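Local coordinates for protein putative esterase aq_1494 (Aquifex aeolicus, PDB 2EGR) that probably hydrolyses fatty acyl-CoA thioesters, as a member of the 4-hydroxybenzoyl-CoA thioesterase family with the hotdog fold, at residues Phe11-Ala16 and Phe26-Glu31; Tyr91-Phe94 and Val100-Ala103. All blocks are in the same frame, centred on the assembly; numbering follows the deposited sequence.

Contact 1: Phe11-Ala16 and Phe26-Glu31; sequences FYETDA and FRYFEE
OE1 of E13 is gripped by two donors: the phenol of Y28, whose OH gives it a hydrogen bond of 2.7 Å, and the backbone N of Q10. The two side chains approach from opposite directions, E13 from the short 3-10 turn 11-13 and Y28 from helix 22-39. OE1 lies at the rim of the ring, in its plane, 3.4 Å from CE1 of Y28, yet the hydroxyl meets OE1 from above the carboxylate, 58° out of that plane. With CG beside the backbone N (chi1 -65°) and an extended chain beyond it, E13 carries its carboxylate out to the phenol. A tyrosine suits the helix position because its rigid ring spans the gap between segments whose nearest CA atoms, those of E13 and R27, are 10.1 Å apart. OE2 of E13 forms a salt bridge with R7. Within the loop, F11 O accepts both N and OG1 of T14, just before D15, the predicted active-site residue. For a buried carboxylate, the phenol, amide and arginine would be expected to stabilise the negative charge; R7, paired with both E13 and E31, probably also offsets the repulsion between their carboxylates.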
ATOM      1  N   PHE A  11      -1.013  -9.314   7.415  1.00 13.07           N
ATOM      2  CA  PHE A  11      -0.590 -10.158   6.298  1.00 13.27           C
ATOM      3  C   PHE A  11      -0.273  -9.342   5.077  1.00 13.00           C
ATOM      4  O   PHE A  11       0.761  -9.569   4.417  1.00 12.05           O
ATOM      5  CB  PHE A  11      -1.634 -11.217   5.949  1.00 13.89           C
ATOM      6  CG  PHE A  11      -1.047 -12.397   5.223  1.00 14.73           C
ATOM      7  CD1 PHE A  11      -0.348 -13.401   5.913  1.00 14.71           C
ATOM      8  CD2 PHE A  11      -1.183 -12.514   3.840  1.00 18.08           C
ATOM      9  CE1 PHE A  11       0.237 -14.494   5.220  1.00 14.14           C
ATOM     10  CE2 PHE A  11      -0.637 -13.616   3.151  1.00 18.77           C
ATOM     11  CZ  PHE A  11       0.064 -14.625   3.850  1.00 16.07           C
ATOM     12  N   TYR A  12      -1.132  -8.359   4.803  1.00 11.81           N
ATOM     13  CA  TYR A  12      -0.887  -7.510   3.616  1.00 13.00           C
ATOM     14  C   TYR A  12       0.384  -6.665   3.696  1.00 12.80           C
ATOM     15  O   TYR A  12       0.783  -6.078   2.679  1.00 12.21           O
ATOM     16  CB  TYR A  12      -2.093  -6.609   3.309  1.00 12.58           C
ATOM     17  CG  TYR A  12      -2.390  -5.574   4.374  1.00 13.26           C
ATOM     18  CD1 TYR A  12      -1.727  -4.353   4.378  1.00 14.71           C
ATOM     19  CD2 TYR A  12      -3.344  -5.812   5.376  1.00 13.40           C
ATOM     20  CE1 TYR A  12      -1.984  -3.366   5.378  1.00 11.11           C
ATOM     21  CE2 TYR A  12      -3.617  -4.839   6.372  1.00 13.04           C
ATOM     22  CZ  TYR A  12      -2.906  -3.640   6.389  1.00 14.02           C
ATOM     23  OH  TYR A  12      -3.173  -2.643   7.327  1.00 13.94           O
ATOM     24  N   GLU A  13       0.996  -6.558   4.889  1.00 12.34           N
ATOM     25  CA  GLU A  13       2.269  -5.805   5.043  1.00 12.82           C
ATOM     26  C   GLU A  13       3.528  -6.574   4.614  1.00 13.55           C
ATOM     27  O   GLU A  13       4.610  -5.977   4.541  1.00 13.11           O
ATOM     28  CB  GLU A  13       2.408  -5.244   6.474  1.00 12.54           C
ATOM     29  CG  GLU A  13       1.314  -4.228   6.717  1.00 12.83           C
ATOM     30  CD  GLU A  13       1.063  -3.884   8.192  1.00 15.58           C
ATOM     31  OE1 GLU A  13       1.629  -4.567   9.090  1.00 14.44           O
ATOM     32  OE2 GLU A  13       0.283  -2.951   8.400  1.00 14.70           O
ATOM     33  N   THR A  14       3.364  -7.884   4.403  1.00 13.07           N
ATOM     34  CA  THR A  14       4.426  -8.784   3.940  1.00 13.85           C
ATOM     35  C   THR A  14       4.510  -8.709   2.408  1.00 13.92           C
ATOM     36  O   THR A  14       3.635  -8.119   1.750  1.00 13.75           O
ATOM     37  CB  THR A  14       4.259 -10.258   4.444  1.00 14.14           C
ATOM     38  OG1 THR A  14       3.047 -10.817   3.953  1.00 16.50           O
ATOM     39  CG2 THR A  14       4.221 -10.282   5.985  1.00 15.72           C
ATOM     40  N   ASP A  15       5.610  -9.209   1.892  1.00 15.21           N
ATOM     41  CA  ASP A  15       5.773  -9.470   0.467  1.00 15.35           C
ATOM     42  C   ASP A  15       6.162 -10.941   0.260  1.00 15.92           C
ATOM     43  O   ASP A  15       6.218 -11.732   1.235  1.00 16.90           O
ATOM     44  CB  ASP A  15       6.779  -8.500  -0.164  1.00 14.81           C
ATOM     45  CG  ASP A  15       8.210  -8.614   0.410  1.00 15.89           C
ATOM     46  OD1 ASP A  15       8.625  -9.700   0.934  1.00 19.26           O
ATOM     47  OD2 ASP A  15       8.908  -7.566   0.356  1.00 19.25           O
ATOM     48  N   ALA A  16       6.423 -11.302  -0.993  1.00 16.17           N
ATOM     49  CA  ALA A  16       6.745 -12.678  -1.349  1.00 18.06           C
ATOM     50  C   ALA A  16       8.041 -13.198  -0.708  1.00 18.24           C
ATOM     51  O   ALA A  16       8.266 -14.418  -0.705  1.00 19.91           O
ATOM     52  CB  ALA A  16       6.814 -12.822  -2.857  1.00 18.10           C
ATOM     53  N   PHE A  26       8.253   2.864   7.162  1.00 13.72           N
ATOM     54  CA  PHE A  26       7.945   4.284   7.215  1.00 13.74           C
ATOM     55  C   PHE A  26       6.505   4.537   7.630  1.00 13.79           C
ATOM     56  O   PHE A  26       6.227   5.514   8.309  1.00 13.45           O
ATOM     57  CB  PHE A  26       8.321   4.979   5.909  1.00 14.74           C
ATOM     58  CG  PHE A  26       9.778   4.826   5.606  1.00 14.36           C
ATOM     59  CD1 PHE A  26      10.734   5.633   6.276  1.00 16.92           C
ATOM     60  CD2 PHE A  26      10.218   3.799   4.767  1.00 17.94           C
ATOM     61  CE1 PHE A  26      12.099   5.441   6.024  1.00 14.93           C
ATOM     62  CE2 PHE A  26      11.593   3.580   4.540  1.00 17.69           C
ATOM     63  CZ  PHE A  26      12.528   4.420   5.167  1.00 18.00           C
ATOM     64  N   ARG A  27       5.609   3.639   7.225  1.00 12.84           N
ATOM     65  CA  ARG A  27       4.196   3.740   7.630  1.00 12.68           C
ATOM     66  C   ARG A  27       4.027   3.496   9.127  1.00 14.35           C
ATOM     67  O   ARG A  27       3.294   4.255   9.800  1.00 15.12           O
ATOM     68  CB  ARG A  27       3.350   2.791   6.791  1.00 14.10           C
ATOM     69  CG  ARG A  27       3.442   3.167   5.289  1.00 10.82           C
ATOM     70  CD  ARG A  27       2.667   2.180   4.368  1.00 11.78           C
ATOM     71  NE  ARG A  27       2.742   2.684   2.967  1.00 12.47           N
ATOM     72  CZ  ARG A  27       1.862   2.386   2.009  1.00 13.63           C
ATOM     73  NH1 ARG A  27       0.878   1.504   2.267  1.00 13.33           N
ATOM     74  NH2 ARG A  27       2.005   2.937   0.773  1.00 11.91           N
ATOM     75  N   TYR A  28       4.737   2.487   9.634  1.00 14.43           N
ATOM     76  CA  TYR A  28       4.774   2.205  11.064  1.00 15.24           C
ATOM     77  C   TYR A  28       5.296   3.411  11.834  1.00 15.79           C
ATOM     78  O   TYR A  28       4.705   3.775  12.845  1.00 15.52           O
ATOM     79  CB  TYR A  28       5.655   1.010  11.382  1.00 15.41           C
ATOM     80  CG  TYR A  28       5.246  -0.346  10.839  1.00 16.67           C
ATOM     81  CD1 TYR A  28       3.930  -0.634  10.493  1.00 14.09           C
ATOM     82  CD2 TYR A  28       6.204  -1.341  10.709  1.00 15.22           C
ATOM     83  CE1 TYR A  28       3.581  -1.926  10.038  1.00 12.69           C
ATOM     84  CE2 TYR A  28       5.900  -2.605  10.276  1.00 14.11           C
ATOM     85  CZ  TYR A  28       4.566  -2.891   9.935  1.00 12.95           C
ATOM     86  OH  TYR A  28       4.264  -4.168   9.518  1.00 16.25           O
ATOM     87  N   PHE A  29       6.368   4.057  11.348  1.00 15.10           N
ATOM     88  CA  PHE A  29       6.866   5.292  12.021  1.00 15.76           C
ATOM     89  C   PHE A  29       5.834   6.398  12.039  1.00 15.86           C
ATOM     90  O   PHE A  29       5.721   7.149  13.009  1.00 16.44           O
ATOM     91  CB  PHE A  29       8.177   5.791  11.374  1.00 16.12           C
ATOM     92  CG  PHE A  29       9.218   4.741  11.253  1.00 15.44           C
ATOM     93  CD1 PHE A  29       9.337   3.715  12.209  1.00 16.04           C
ATOM     94  CD2 PHE A  29      10.115   4.750  10.177  1.00 16.98           C
ATOM     95  CE1 PHE A  29      10.290   2.728  12.087  1.00 16.10           C
ATOM     96  CE2 PHE A  29      11.075   3.763  10.061  1.00 15.40           C
ATOM     97  CZ  PHE A  29      11.181   2.748  11.002  1.00 18.59           C
ATOM     98  N   GLU A  30       5.070   6.553  10.947  1.00 14.76           N
ATOM     99  CA  GLU A  30       4.035   7.542  10.904  1.00 14.99           C
ATOM    100  C   GLU A  30       2.963   7.189  11.936  1.00 15.18           C
ATOM    101  O   GLU A  30       2.482   8.077  12.660  1.00 14.97           O
ATOM    102  CB  GLU A  30       3.416   7.611   9.489  1.00 14.14           C
ATOM    103  CG  GLU A  30       2.228   8.561   9.360  1.00 14.87           C
ATOM    104  CD  GLU A  30       1.523   8.428   8.017  1.00 16.19           C
ATOM    105  OE1 GLU A  30       2.046   8.974   7.005  1.00 19.73           O
ATOM    106  OE2 GLU A  30       0.444   7.811   8.021  1.00 14.23           O
ATOM    107  N   GLU A  31       2.579   5.922  12.014  1.00 14.56           N
ATOM    108  CA  GLU A  31       1.576   5.571  13.030  1.00 15.83           C
ATOM    109  C   GLU A  31       2.101   5.938  14.440  1.00 15.43           C
ATOM    110  O   GLU A  31       1.330   6.416  15.310  1.00 15.72           O
ATOM    111  CB  GLU A  31       1.255   4.086  12.966  1.00 15.89           C
ATOM    112  CG  GLU A  31       0.649   3.630  11.639  1.00 15.14           C
ATOM    113  CD  GLU A  31       0.219   2.153  11.663  1.00 19.32           C
ATOM    114  OE1 GLU A  31       0.338   1.459  12.707  1.00 19.11           O
ATOM    115  OE2 GLU A  31      -0.246   1.701  10.620  1.00 18.88           O
TER

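Contact 2: Tyr91-Phe94 and Val100-Ala103; sequences YIVF and VAKA
Y91-F94 and V100-A103 are facing parts of a beta hairpin in the antiparallel sheet of the hotdog fold, interrupted by a classic beta bulge in which V100 and A101 both face V93. The short strand segments run at 171° to each other, their axes 4.7 Å apart.

Backbone hydrogen bonds make the main connection. Y91 and A103 form a hydrogen-bonded pair, each N donating to the other's O, and I92 with K102 is the non-hydrogen-bonded pair that follows. At V93 the bulge divides the bonding between two residues: V93 N donates to A101 O, while V93 O accepts from V100 N at 2.8 Å, a nearly straight bond (176° at the hydrogen). K102 CA adds a weaker C-H...O contact to Y91 O.

Apolar contacts differ between the faces. Y91, V93, A101 and A103 turn to the face covered by helix 22-39; the two alanines keep this surface low enough for the helix to lie close. The edge of the Y91 ring meets the carbonyl group of A103, CD2 of Y91 lying 3.8 Å from A103 C; CD2 also touches the methyl CB of A103 at 4.0 Å. The OH of Y91 continues to T105 and R33. On the other face I92 and K102 lie side by side, pointing the same way. The extended lysine rests its aliphatic part on isoleucine, CG of K102 being 4.1 Å from CG1 of I92, which suits a partly exposed position. CG2 of I92 also sits over one face of the F94 ring, toward its rim.

At the bulge the valine side chains cross obliquely: V93 CG1, anti to the backbone N (chi1 179°), meets V100 CG1 at 3.9 Å.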
ATOM      1  N   TYR A  91      13.966   6.395  15.884  1.00 20.05           N
ATOM      2  CA  TYR A  91      13.097   5.252  16.095  1.00 19.76           C
ATOM      3  C   TYR A  91      13.978   4.040  16.222  1.00 19.97           C
ATOM      4  O   TYR A  91      14.978   3.891  15.467  1.00 20.50           O
ATOM      5  CB  TYR A  91      12.114   5.005  14.912  1.00 18.71           C
ATOM      6  CG  TYR A  91      11.370   6.195  14.408  1.00 18.74           C
ATOM      7  CD1 TYR A  91      10.077   6.448  14.802  1.00 17.13           C
ATOM      8  CD2 TYR A  91      11.950   7.055  13.507  1.00 18.26           C
ATOM      9  CE1 TYR A  91       9.379   7.548  14.322  1.00 16.33           C
ATOM     10  CE2 TYR A  91      11.279   8.152  13.022  1.00 15.26           C
ATOM     11  CZ  TYR A  91      10.008   8.407  13.435  1.00 13.55           C
ATOM     12  OH  TYR A  91       9.377   9.475  12.917  1.00 15.90           O
ATOM     13  N   ILE A  92      13.651   3.175  17.180  1.00 18.98           N
ATOM     14  CA  ILE A  92      14.178   1.825  17.206  1.00 20.01           C
ATOM     15  C   ILE A  92      13.018   0.832  17.183  1.00 19.90           C
ATOM     16  O   ILE A  92      12.064   0.958  17.952  1.00 18.23           O
ATOM     17  CB  ILE A  92      15.101   1.525  18.445  1.00 21.11           C
ATOM     18  CG1 ILE A  92      16.234   2.551  18.508  1.00 23.46           C
ATOM     19  CG2 ILE A  92      15.685   0.130  18.334  1.00 22.13           C
ATOM     20  CD1 ILE A  92      16.720   2.870  19.933  1.00 29.31           C
ATOM     21  N   VAL A  93      13.097  -0.119  16.265  1.00 19.22           N
ATOM     22  CA  VAL A  93      12.074  -1.159  16.179  1.00 19.15           C
ATOM     23  C   VAL A  93      12.550  -2.386  16.911  1.00 19.55           C
ATOM     24  O   VAL A  93      13.575  -2.982  16.547  1.00 20.83           O
ATOM     25  CB  VAL A  93      11.716  -1.500  14.717  1.00 18.97           C
ATOM     26  CG1 VAL A  93      10.643  -2.634  14.697  1.00 18.17           C
ATOM     27  CG2 VAL A  93      11.233  -0.236  13.988  1.00 17.61           C
ATOM     28  N   PHE A  94      11.826  -2.753  17.971  1.00 19.84           N
ATOM     29  CA  PHE A  94      12.144  -3.948  18.750  1.00 21.09           C
ATOM     30  C   PHE A  94      11.213  -5.111  18.499  1.00 22.15           C
ATOM     31  O   PHE A  94       9.996  -4.946  18.404  1.00 21.64           O
ATOM     32  CB  PHE A  94      12.105  -3.641  20.258  1.00 21.39           C
ATOM     33  CG  PHE A  94      13.256  -2.809  20.730  1.00 20.41           C
ATOM     34  CD1 PHE A  94      14.503  -3.397  20.963  1.00 23.49           C
ATOM     35  CD2 PHE A  94      13.104  -1.448  20.920  1.00 22.19           C
ATOM     36  CE1 PHE A  94      15.584  -2.619  21.395  1.00 23.18           C
ATOM     37  CE2 PHE A  94      14.177  -0.663  21.355  1.00 22.81           C
ATOM     38  CZ  PHE A  94      15.410  -1.255  21.593  1.00 21.32           C
ATOM     39  N   VAL A 100      15.568  -4.628  15.605  1.00 24.46           N
ATOM     40  CA  VAL A 100      15.355  -5.237  14.303  1.00 23.95           C
ATOM     41  C   VAL A 100      15.569  -4.172  13.189  1.00 22.73           C
ATOM     42  O   VAL A 100      15.863  -4.503  12.026  1.00 21.78           O
ATOM     43  CB  VAL A 100      13.920  -5.873  14.378  1.00 24.67           C
ATOM     44  CG1 VAL A 100      12.964  -5.402  13.348  1.00 26.58           C
ATOM     45  CG2 VAL A 100      13.953  -7.385  14.632  1.00 24.50           C
ATOM     46  N   ALA A 101      15.416  -2.898  13.552  1.00 20.81           N
ATOM     47  CA  ALA A 101      15.715  -1.785  12.664  1.00 21.74           C
ATOM     48  C   ALA A 101      15.871  -0.498  13.453  1.00 22.32           C
ATOM     49  O   ALA A 101      15.370  -0.376  14.590  1.00 23.66           O
ATOM     50  CB  ALA A 101      14.591  -1.627  11.594  1.00 20.94           C
ATOM     51  N   LYS A 102      16.560   0.469  12.858  1.00 22.25           N
ATOM     52  CA  LYS A 102      16.672   1.825  13.413  1.00 22.52           C
ATOM     53  C   LYS A 102      16.454   2.821  12.308  1.00 22.35           C
ATOM     54  O   LYS A 102      16.864   2.573  11.178  1.00 23.37           O
ATOM     55  CB  LYS A 102      18.067   2.056  14.017  1.00 22.50           C
ATOM     56  CG  LYS A 102      18.292   1.238  15.239  1.00 25.32           C
ATOM     57  CD  LYS A 102      19.523   1.709  15.996  1.00 26.97           C
ATOM     58  CE  LYS A 102      19.749   0.885  17.256  1.00 29.55           C
ATOM     59  NZ  LYS A 102      21.091   1.323  17.858  1.00 27.66           N
ATOM     60  N   ALA A 103      15.866   3.963  12.656  1.00 21.93           N
ATOM     61  CA  ALA A 103      15.496   4.994  11.702  1.00 21.74           C
ATOM     62  C   ALA A 103      15.461   6.392  12.296  1.00 21.98           C
ATOM     63  O   ALA A 103      15.530   6.582  13.533  1.00 21.40           O
ATOM     64  CB  ALA A 103      14.123   4.668  11.117  1.00 21.80           C
TER

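Overall arrangement
Both contacts are buried, but they differ in the elements they join and in their chemistry. Contact 1 ties a loop to helix 22-39 through charged and phenolic side chains, among subunit interfaces: E31 is hydrogen-bonded to Y12 of the second subunit, and F26 stacks on F26 of the fourth. Contact 2 joins neighbouring strands mainly through backbone bonds, with no other chain of the assembly touching it. Their centres lie about 14 Å apart, and F29 of the helix links them, its ring packing on A103 and V93 while its CB meets the Y91 ring. Helix 22-39 thus presents Y28 to the loop and F29 to the sheet.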